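Local coordinates for protein mediator of RNA polymerase II transcription subunit 18 (Schizosaccharomyces pombe, PDB 3C0T) that serves as a subunit of the Mediator complex, the coactivator that conveys signals from gene-specific regulators to the basal RNA polymerase II machinery, at residues 1-6 against 97-102; 36-41 against 120-125; 55-60 against 81-86. One frame throughout, in Å; residues are numbered along the deposited sequence.

Contact 1: 1-6 against 97-102; sequences MQELYL and RPVNRA
The carboxylate of Glu3 lies at the edge of the Arg97 guanidinium, near its plane and turned 66° from it. One face of the Arg101 guanidinium carries the methyl CE of Met1, offset toward the rim. Arg97 CG comes obliquely to the Tyr5 ring, 4.0 Å from CE2. Tyr5 OH bonds to Val205 O near the C-terminus.

Glu3 and Arg97 run side by side in the same direction. Arg97 NH2 donates to Glu3 OE2 at 3.0 Å, on its syn side but well out of the carboxylate plane. Arg97 NE makes a weak bond to the same oxygen at 3.1 Å. The Glu3 chain is extended (chi1 177°, chi2 177°), which brings its carboxylate level with the Arg97 head.

The backbones are antiparallel. Glu3 N to Arg97 O (2.9 Å) and Arg97 N to Glu3 O (3.0 Å) make one hydrogen-bonded pair. Val99 N reaches Met1 O at 2.7 Å. Met1 CE also packs on Val99 CG1 at 3.7 Å.

Glu3 and Tyr5 lie on the face turned away from helix 179-196, inside the β-barrel, while Gln2 and Leu4 meet that helix. The buried charge of Glu3 is probably balanced largely by Arg97, whose NH1 also has a long, weak ion pair with Glu83, which would offset the cost of placing charge in the barrel interior.

Contact 2: 36-41 against 120-125; sequences WVVYRP and FSHEYI
Trp36 to Tyr39 pair antiparallel with Phe120 to Tyr124 in the wall of a β-barrel, and the ladder carries a classic β bulge. Two residues, Ser121 and His122, stand opposite the single Val38.

Trp36 N donates to Tyr124 O at 2.8 Å, and Tyr124 N returns a bond to Trp36 O. Around the bulge, Val38 N bonds to His122 O at 2.7 Å, while Val38 O takes Ser121 N at 2.8 Å. The extra residue therefore splits the two bonds of Val38 between neighbours.

On the face of Trp36, Val38, His122 and Tyr124 the contacts are aromatic and CH-pi. Trp36 CB sits over the Tyr124 ring, 3.8 Å from CZ. The five-membered ring of Trp36 and the Tyr124 ring are nearly parallel, with planes at 8°, but offset so that little of one ring covers the other. Val38 CB lies over one face of the His122 imidazole, 3.5 Å from CE1. The His122 chi1 of 56° places CG between the backbone N and the carbonyl carbon and lays the ring alongside Val38. On the other face, which helix 109-115 covers at Tyr39, Tyr39 CE2 touches Phe120 CB at 4.0 Å, and Tyr39 CZ lies at the edge of the Phe120 ring.

Polar side chains find partners beyond the pair. Glu123 forms a salt bridge to Arg150, and Arg40 one to Glu119. Trp36 NE1 bonds to Glu34.

The imidazole of His122 is gripped at both nitrogens: NE2 bonds to the backbone of another protein's chain, and ND1 bonds to Ser121 OG at 2.7 Å, where the proton may sit on either atom.

Contact 3: 55-60 against 81-86; sequences WLRLCS and YLEGNS
Arg57 crosses the side chain of Glu83 at about a right angle. Its CB packs against Tyr81, 4.1 Å from Tyr81 CB. CG lies beside Tyr81 O. From CG to NE the chain is extended, and CD passes 3.4 Å from Glu83 OE1. NE is 3.8 Å from that oxygen, a long ion pair in which no N-H is aimed at the oxygen, which stands off the guanidinium plane. Instead, NE donates to a water at 2.8 Å. That water also accepts from Glu83 N at 2.9 Å and lies 2.6 Å from Trp55 O, to which it can donate. At the tip, NH1 and NH2 bond to the backbone of another protein's chain, and NH2 also bonds to Pro52 O.

At the root of this side chain, Arg57 N bonds to Tyr81 O at 2.9 Å and Tyr81 N to Arg57 O at 2.7 Å. Leu56 CD1 packs tightly on Leu82 CD2.

The contact joins neighbouring antiparallel strands of the barrel wall by this single hydrogen-bonded pair, after which the water takes over between the chains. Strand 56-61 also borders strand 27-41, and strand 78-83 borders strand 95-104. The Tyr81 ring reaches across to that of Trp36 on strand 27-41.

How the contacts relate
All three contacts lie in one closed antiparallel barrel. Contact 3 is the middle one: its centre is about 9 Å from that of contact 1 and about 9 Å from that of contact 2, while the centres of contacts 1 and 2 are about 19 Å apart and the two do not touch. Round the wall the strands run 2-10, 95-104, 78-83, 56-61, 27-41, 118-133. Strands 136-146 and 165-173 close the circle. Along the chain contact 3 is nested inside the loops closed by contacts 1 and 2, whose segments alternate. This crossing builds the wall from strands distant in sequence. The part of the wall with contacts 2 and 3 meets another protein's chain.

Contact 1: 1-6 against 97-102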
# COMPACT_ATOMS: atom_id res chain seq x y z
N MET A 1 12.45 -5.53 9.19
CA MET A 1 11.21 -5.02 9.84
C MET A 1 10.06 -5.95 9.48
O MET A 1 9.98 -6.46 8.36
CB MET A 1 10.93 -3.59 9.37
CG MET A 1 9.72 -2.92 9.98
SD MET A 1 9.68 -1.12 9.67
CE MET A 1 9.32 -1.08 7.91
N GLN A 2 9.17 -6.18 10.44
CA GLN A 2 8.04 -7.08 10.24
C GLN A 2 6.72 -6.34 10.20
O GLN A 2 6.42 -5.53 11.08
CB GLN A 2 8.02 -8.11 11.38
CG GLN A 2 7.76 -9.55 10.97
CD GLN A 2 8.86 -10.12 10.11
OE1 GLN A 2 10.04 -9.98 10.43
NE2 GLN A 2 8.49 -10.79 9.02
N GLU A 3 5.92 -6.59 9.17
CA GLU A 3 4.61 -5.96 9.06
C GLU A 3 3.50 -6.97 9.34
O GLU A 3 3.38 -7.97 8.64
CB GLU A 3 4.40 -5.35 7.66
CG GLU A 3 3.01 -4.73 7.48
CD GLU A 3 2.81 -4.05 6.13
OE1 GLU A 3 3.56 -3.10 5.82
OE2 GLU A 3 1.90 -4.46 5.38
N LEU A 4 2.70 -6.70 10.37
CA LEU A 4 1.57 -7.57 10.69
C LEU A 4 0.37 -6.81 10.11
O LEU A 4 0.25 -5.60 10.30
CB LEU A 4 1.44 -7.77 12.20
CG LEU A 4 2.63 -8.49 12.86
CD1 LEU A 4 3.79 -7.51 13.05
CD2 LEU A 4 2.21 -9.07 14.21
N TYR A 5 -0.53 -7.51 9.42
CA TYR A 5 -1.64 -6.81 8.80
C TYR A 5 -2.91 -7.61 8.58
O TYR A 5 -2.94 -8.82 8.76
CB TYR A 5 -1.16 -6.30 7.44
CG TYR A 5 -0.88 -7.44 6.49
CD1 TYR A 5 -1.88 -7.95 5.66
CD2 TYR A 5 0.37 -8.08 6.48
CE1 TYR A 5 -1.66 -9.06 4.85
CE2 TYR A 5 0.61 -9.20 5.67
CZ TYR A 5 -0.41 -9.68 4.86
OH TYR A 5 -0.21 -10.80 4.09
N LEU A 6 -3.94 -6.90 8.14
CA LEU A 6 -5.24 -7.47 7.81
C LEU A 6 -5.71 -6.70 6.60
O LEU A 6 -5.45 -5.50 6.49
CB LEU A 6 -6.22 -7.30 8.97
CG LEU A 6 -5.95 -8.17 10.20
CD1 LEU A 6 -6.95 -7.84 11.29
CD2 LEU A 6 -6.05 -9.64 9.81
N ARG A 97 4.59 -10.17 6.95
CA ARG A 97 5.51 -10.13 5.83
C ARG A 97 6.68 -9.22 6.16
O ARG A 97 6.52 -8.24 6.90
CB ARG A 97 4.82 -9.64 4.57
CG ARG A 97 4.34 -8.22 4.66
CD ARG A 97 3.89 -7.71 3.32
NE ARG A 97 3.47 -6.32 3.43
CZ ARG A 97 3.32 -5.51 2.39
NH1 ARG A 97 3.55 -5.94 1.16
NH2 ARG A 97 2.94 -4.25 2.59
N PRO A 98 7.87 -9.54 5.64
CA PRO A 98 9.06 -8.72 5.89
C PRO A 98 8.96 -7.42 5.10
O PRO A 98 8.50 -7.42 3.96
CB PRO A 98 10.20 -9.60 5.37
CG PRO A 98 9.63 -10.99 5.36
CD PRO A 98 8.22 -10.77 4.92
N VAL A 99 9.36 -6.31 5.71
CA VAL A 99 9.33 -5.03 5.03
C VAL A 99 10.54 -4.21 5.46
O VAL A 99 10.73 -3.96 6.65
CB VAL A 99 8.06 -4.22 5.38
CG1 VAL A 99 8.19 -2.80 4.84
CG2 VAL A 99 6.84 -4.89 4.78
N ASN A 100 11.35 -3.81 4.50
CA ASN A 100 12.53 -3.01 4.79
C ASN A 100 12.41 -1.68 4.09
O ASN A 100 12.00 -1.61 2.93
CB ASN A 100 13.78 -3.75 4.33
CG ASN A 100 13.99 -5.05 5.09
OD1 ASN A 100 14.22 -5.04 6.30
ND2 ASN A 100 13.88 -6.17 4.39
N ARG A 101 12.77 -0.62 4.80
CA ARG A 101 12.66 0.73 4.27
C ARG A 101 13.90 1.57 4.49
O ARG A 101 14.63 1.39 5.46
CB ARG A 101 11.45 1.41 4.93
CG ARG A 101 11.35 2.92 4.73
CD ARG A 101 10.14 3.43 5.48
NE ARG A 101 10.19 3.05 6.89
CZ ARG A 101 9.13 2.91 7.69
NH1 ARG A 101 7.91 3.13 7.22
NH2 ARG A 101 9.30 2.56 8.96
N ALA A 102 14.11 2.50 3.57
CA ALA A 102 15.23 3.43 3.62
C ALA A 102 14.80 4.64 2.81
O ALA A 102 14.26 4.49 1.72
CB ALA A 102 16.47 2.79 3.00

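Contact 2: 36-41 against 120-125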
# COMPACT_ATOMS: atom_id res chain seq x y z
N TRP A 36 4.07 5.72 -6.64
CA TRP A 36 4.94 4.56 -6.49
C TRP A 36 5.52 4.14 -7.83
O TRP A 36 4.78 4.03 -8.81
CB TRP A 36 4.17 3.36 -5.93
CG TRP A 36 3.78 3.47 -4.49
CD1 TRP A 36 2.71 4.14 -3.98
CD2 TRP A 36 4.46 2.88 -3.37
NE1 TRP A 36 2.68 4.00 -2.62
CE2 TRP A 36 3.74 3.23 -2.22
CE3 TRP A 36 5.61 2.09 -3.23
CZ2 TRP A 36 4.12 2.82 -0.93
CZ3 TRP A 36 6.00 1.68 -1.95
CH2 TRP A 36 5.24 2.05 -0.82
N VAL A 37 6.82 3.89 -7.86
CA VAL A 37 7.48 3.40 -9.07
C VAL A 37 8.25 2.16 -8.60
O VAL A 37 8.98 2.21 -7.61
CB VAL A 37 8.44 4.45 -9.70
CG1 VAL A 37 7.81 5.83 -9.64
CG2 VAL A 37 9.78 4.45 -9.00
N VAL A 38 8.06 1.06 -9.31
CA VAL A 38 8.72 -0.18 -8.94
C VAL A 38 9.81 -0.58 -9.93
O VAL A 38 9.61 -0.46 -11.14
CB VAL A 38 7.67 -1.32 -8.83
CG1 VAL A 38 8.33 -2.61 -8.38
CG2 VAL A 38 6.57 -0.90 -7.86
N TYR A 39 10.95 -1.03 -9.41
CA TYR A 39 12.08 -1.45 -10.23
C TYR A 39 12.46 -2.89 -9.95
O TYR A 39 12.49 -3.33 -8.80
CB TYR A 39 13.31 -0.57 -9.97
CG TYR A 39 13.24 0.79 -10.62
CD1 TYR A 39 12.50 1.82 -10.04
CD2 TYR A 39 13.90 1.04 -11.82
CE1 TYR A 39 12.42 3.07 -10.65
CE2 TYR A 39 13.82 2.28 -12.44
CZ TYR A 39 13.08 3.29 -11.84
OH TYR A 39 12.99 4.53 -12.44
N ARG A 40 12.76 -3.63 -11.01
CA ARG A 40 13.13 -5.02 -10.86
C ARG A 40 14.57 -5.21 -11.31
O ARG A 40 15.08 -4.42 -12.10
CB ARG A 40 12.21 -5.89 -11.71
CG ARG A 40 12.36 -5.58 -13.18
CD ARG A 40 11.42 -6.38 -14.03
NE ARG A 40 11.64 -6.07 -15.43
CZ ARG A 40 10.98 -6.61 -16.44
NH1 ARG A 40 11.26 -6.26 -17.69
NH2 ARG A 40 10.03 -7.51 -16.21
N PRO A 41 15.23 -6.26 -10.81
CA PRO A 41 16.62 -6.54 -11.19
C PRO A 41 16.75 -6.65 -12.71
O PRO A 41 15.90 -7.25 -13.36
CB PRO A 41 16.91 -7.86 -10.47
CG PRO A 41 16.09 -7.72 -9.22
CD PRO A 41 14.78 -7.20 -9.77
N PHE A 120 12.98 -0.21 -14.80
CA PHE A 120 11.60 0.13 -14.51
C PHE A 120 10.62 -1.01 -14.82
O PHE A 120 10.63 -1.57 -15.91
CB PHE A 120 11.20 1.36 -15.33
CG PHE A 120 9.75 1.74 -15.18
CD1 PHE A 120 9.28 2.28 -13.98
CD2 PHE A 120 8.85 1.52 -16.21
CE1 PHE A 120 7.94 2.60 -13.83
CE2 PHE A 120 7.50 1.83 -16.06
CZ PHE A 120 7.05 2.37 -14.87
N SER A 121 9.76 -1.32 -13.85
CA SER A 121 8.76 -2.36 -14.03
C SER A 121 7.39 -1.72 -14.25
O SER A 121 6.83 -1.79 -15.35
CB SER A 121 8.70 -3.27 -12.80
OG SER A 121 7.63 -4.20 -12.91
N HIS A 122 6.86 -1.08 -13.21
CA HIS A 122 5.56 -0.42 -13.30
C HIS A 122 5.44 0.70 -12.27
O HIS A 122 6.29 0.85 -11.40
CB HIS A 122 4.43 -1.43 -13.08
CG HIS A 122 4.54 -2.18 -11.78
ND1 HIS A 122 5.54 -3.09 -11.53
CD2 HIS A 122 3.77 -2.15 -10.67
CE1 HIS A 122 5.39 -3.59 -10.32
NE2 HIS A 122 4.32 -3.04 -9.77
N GLU A 123 4.37 1.48 -12.39
CA GLU A 123 4.14 2.57 -11.47
C GLU A 123 2.64 2.78 -11.27
O GLU A 123 1.83 2.40 -12.12
CB GLU A 123 4.75 3.87 -11.99
CG GLU A 123 4.15 4.36 -13.31
CD GLU A 123 4.71 5.69 -13.74
OE1 GLU A 123 5.89 5.96 -13.43
OE2 GLU A 123 3.99 6.47 -14.40
N TYR A 124 2.29 3.37 -10.14
CA TYR A 124 0.89 3.65 -9.85
C TYR A 124 0.78 4.71 -8.77
O TYR A 124 1.78 5.13 -8.18
CB TYR A 124 0.13 2.37 -9.41
CG TYR A 124 0.78 1.62 -8.28
CD1 TYR A 124 1.81 0.71 -8.53
CD2 TYR A 124 0.40 1.84 -6.96
CE1 TYR A 124 2.44 0.04 -7.49
CE2 TYR A 124 1.02 1.17 -5.90
CZ TYR A 124 2.05 0.27 -6.18
OH TYR A 124 2.67 -0.41 -5.16
N ILE A 125 -0.44 5.14 -8.53
CA ILE A 125 -0.72 6.17 -7.55
C ILE A 125 -1.68 5.63 -6.50
O ILE A 125 -2.61 4.88 -6.82
CB ILE A 125 -1.32 7.41 -8.25
CG1 ILE A 125 -0.21 8.13 -9.02
CG2 ILE A 125 -2.00 8.32 -7.23
CD1 ILE A 125 -0.71 9.30 -9.87

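Contact 3: 55-60 against 81-86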
# COMPACT_ATOMS: atom_id res chain seq x y z
N TRP A 55 12.29 -6.65 -5.71
CA TRP A 55 12.10 -5.44 -6.49
C TRP A 55 12.08 -4.22 -5.58
O TRP A 55 11.59 -4.28 -4.44
CB TRP A 55 10.80 -5.52 -7.29
CG TRP A 55 10.77 -6.65 -8.29
CD1 TRP A 55 11.68 -7.67 -8.41
CD2 TRP A 55 9.77 -6.89 -9.29
NE1 TRP A 55 11.31 -8.51 -9.43
CE2 TRP A 55 10.15 -8.06 -9.99
CE3 TRP A 55 8.59 -6.22 -9.67
CZ2 TRP A 55 9.39 -8.59 -11.05
CZ3 TRP A 55 7.84 -6.74 -10.73
CH2 TRP A 55 8.24 -7.92 -11.40
N LEU A 56 12.64 -3.12 -6.08
CA LEU A 56 12.71 -1.86 -5.34
C LEU A 56 11.43 -1.08 -5.57
O LEU A 56 11.07 -0.78 -6.71
CB LEU A 56 13.92 -1.05 -5.81
CG LEU A 56 15.20 -1.07 -4.97
CD1 LEU A 56 15.22 -2.23 -4.00
CD2 LEU A 56 16.40 -1.13 -5.90
N ARG A 57 10.74 -0.76 -4.49
CA ARG A 57 9.48 -0.02 -4.55
C ARG A 57 9.70 1.37 -3.99
O ARG A 57 9.89 1.55 -2.79
CB ARG A 57 8.43 -0.80 -3.76
CG ARG A 57 8.26 -2.21 -4.31
CD ARG A 57 7.54 -3.18 -3.38
NE ARG A 57 7.57 -4.53 -3.95
CZ ARG A 57 6.84 -4.90 -5.00
NH1 ARG A 57 6.01 -4.04 -5.57
NH2 ARG A 57 6.97 -6.12 -5.52
N LEU A 58 9.69 2.37 -4.87
CA LEU A 58 9.91 3.75 -4.48
C LEU A 58 8.63 4.51 -4.26
O LEU A 58 7.73 4.51 -5.10
CB LEU A 58 10.77 4.46 -5.53
CG LEU A 58 12.29 4.20 -5.56
CD1 LEU A 58 12.66 2.92 -4.87
CD2 LEU A 58 12.74 4.16 -7.02
N CYS A 59 8.54 5.19 -3.12
CA CYS A 59 7.35 5.94 -2.79
C CYS A 59 7.65 7.41 -2.53
O CYS A 59 8.52 7.75 -1.73
CB CYS A 59 6.65 5.35 -1.57
SG CYS A 59 5.20 6.30 -1.06
N SER A 60 6.91 8.26 -3.22
CA SER A 60 7.05 9.69 -3.05
C SER A 60 5.70 10.25 -2.62
O SER A 60 4.66 9.92 -3.21
CB SER A 60 7.47 10.35 -4.36
OG SER A 60 7.32 11.75 -4.27
N TYR A 81 11.42 0.79 -0.65
CA TYR A 81 10.99 -0.42 0.03
C TYR A 81 11.34 -1.74 -0.63
O TYR A 81 11.44 -1.85 -1.85
CB TYR A 81 9.47 -0.41 0.23
CG TYR A 81 8.94 0.65 1.17
CD1 TYR A 81 8.75 1.96 0.74
CD2 TYR A 81 8.57 0.33 2.48
CE1 TYR A 81 8.20 2.93 1.58
CE2 TYR A 81 8.02 1.28 3.33
CZ TYR A 81 7.84 2.58 2.88
OH TYR A 81 7.28 3.52 3.72
N LEU A 82 11.50 -2.75 0.22
CA LEU A 82 11.75 -4.11 -0.20
C LEU A 82 10.68 -4.88 0.57
O LEU A 82 10.74 -4.99 1.80
CB LEU A 82 13.15 -4.59 0.22
CG LEU A 82 14.30 -4.19 -0.70
CD1 LEU A 82 15.60 -4.76 -0.16
CD2 LEU A 82 14.05 -4.71 -2.12
N GLU A 83 9.69 -5.38 -0.15
CA GLU A 83 8.60 -6.11 0.50
C GLU A 83 8.66 -7.59 0.15
O GLU A 83 8.62 -7.97 -1.02
CB GLU A 83 7.26 -5.50 0.10
CG GLU A 83 7.25 -3.97 0.23
CD GLU A 83 5.93 -3.33 -0.14
OE1 GLU A 83 5.23 -3.85 -1.03
OE2 GLU A 83 5.61 -2.27 0.45
N GLY A 84 8.77 -8.42 1.18
CA GLY A 84 8.83 -9.85 0.97
C GLY A 84 7.45 -10.45 0.87
O GLY A 84 6.44 -9.75 1.00
N ASN A 85 7.39 -11.76 0.63
CA ASN A 85 6.13 -12.47 0.54
C ASN A 85 5.65 -12.71 1.96
O ASN A 85 6.47 -12.90 2.87
CB ASN A 85 6.34 -13.81 -0.18
CG ASN A 85 6.94 -13.63 -1.57
OD1 ASN A 85 7.64 -14.50 -2.07
ND2 ASN A 85 6.65 -12.50 -2.21
N SER A 86 4.33 -12.69 2.18
CA SER A 86 3.81 -12.92 3.51
C SER A 86 4.03 -14.38 3.88
O SER A 86 4.19 -15.23 3.01
CB SER A 86 2.32 -12.58 3.57
OG SER A 86 1.61 -13.22 2.53
O HOH W 1 9.96 -5.76 -3.01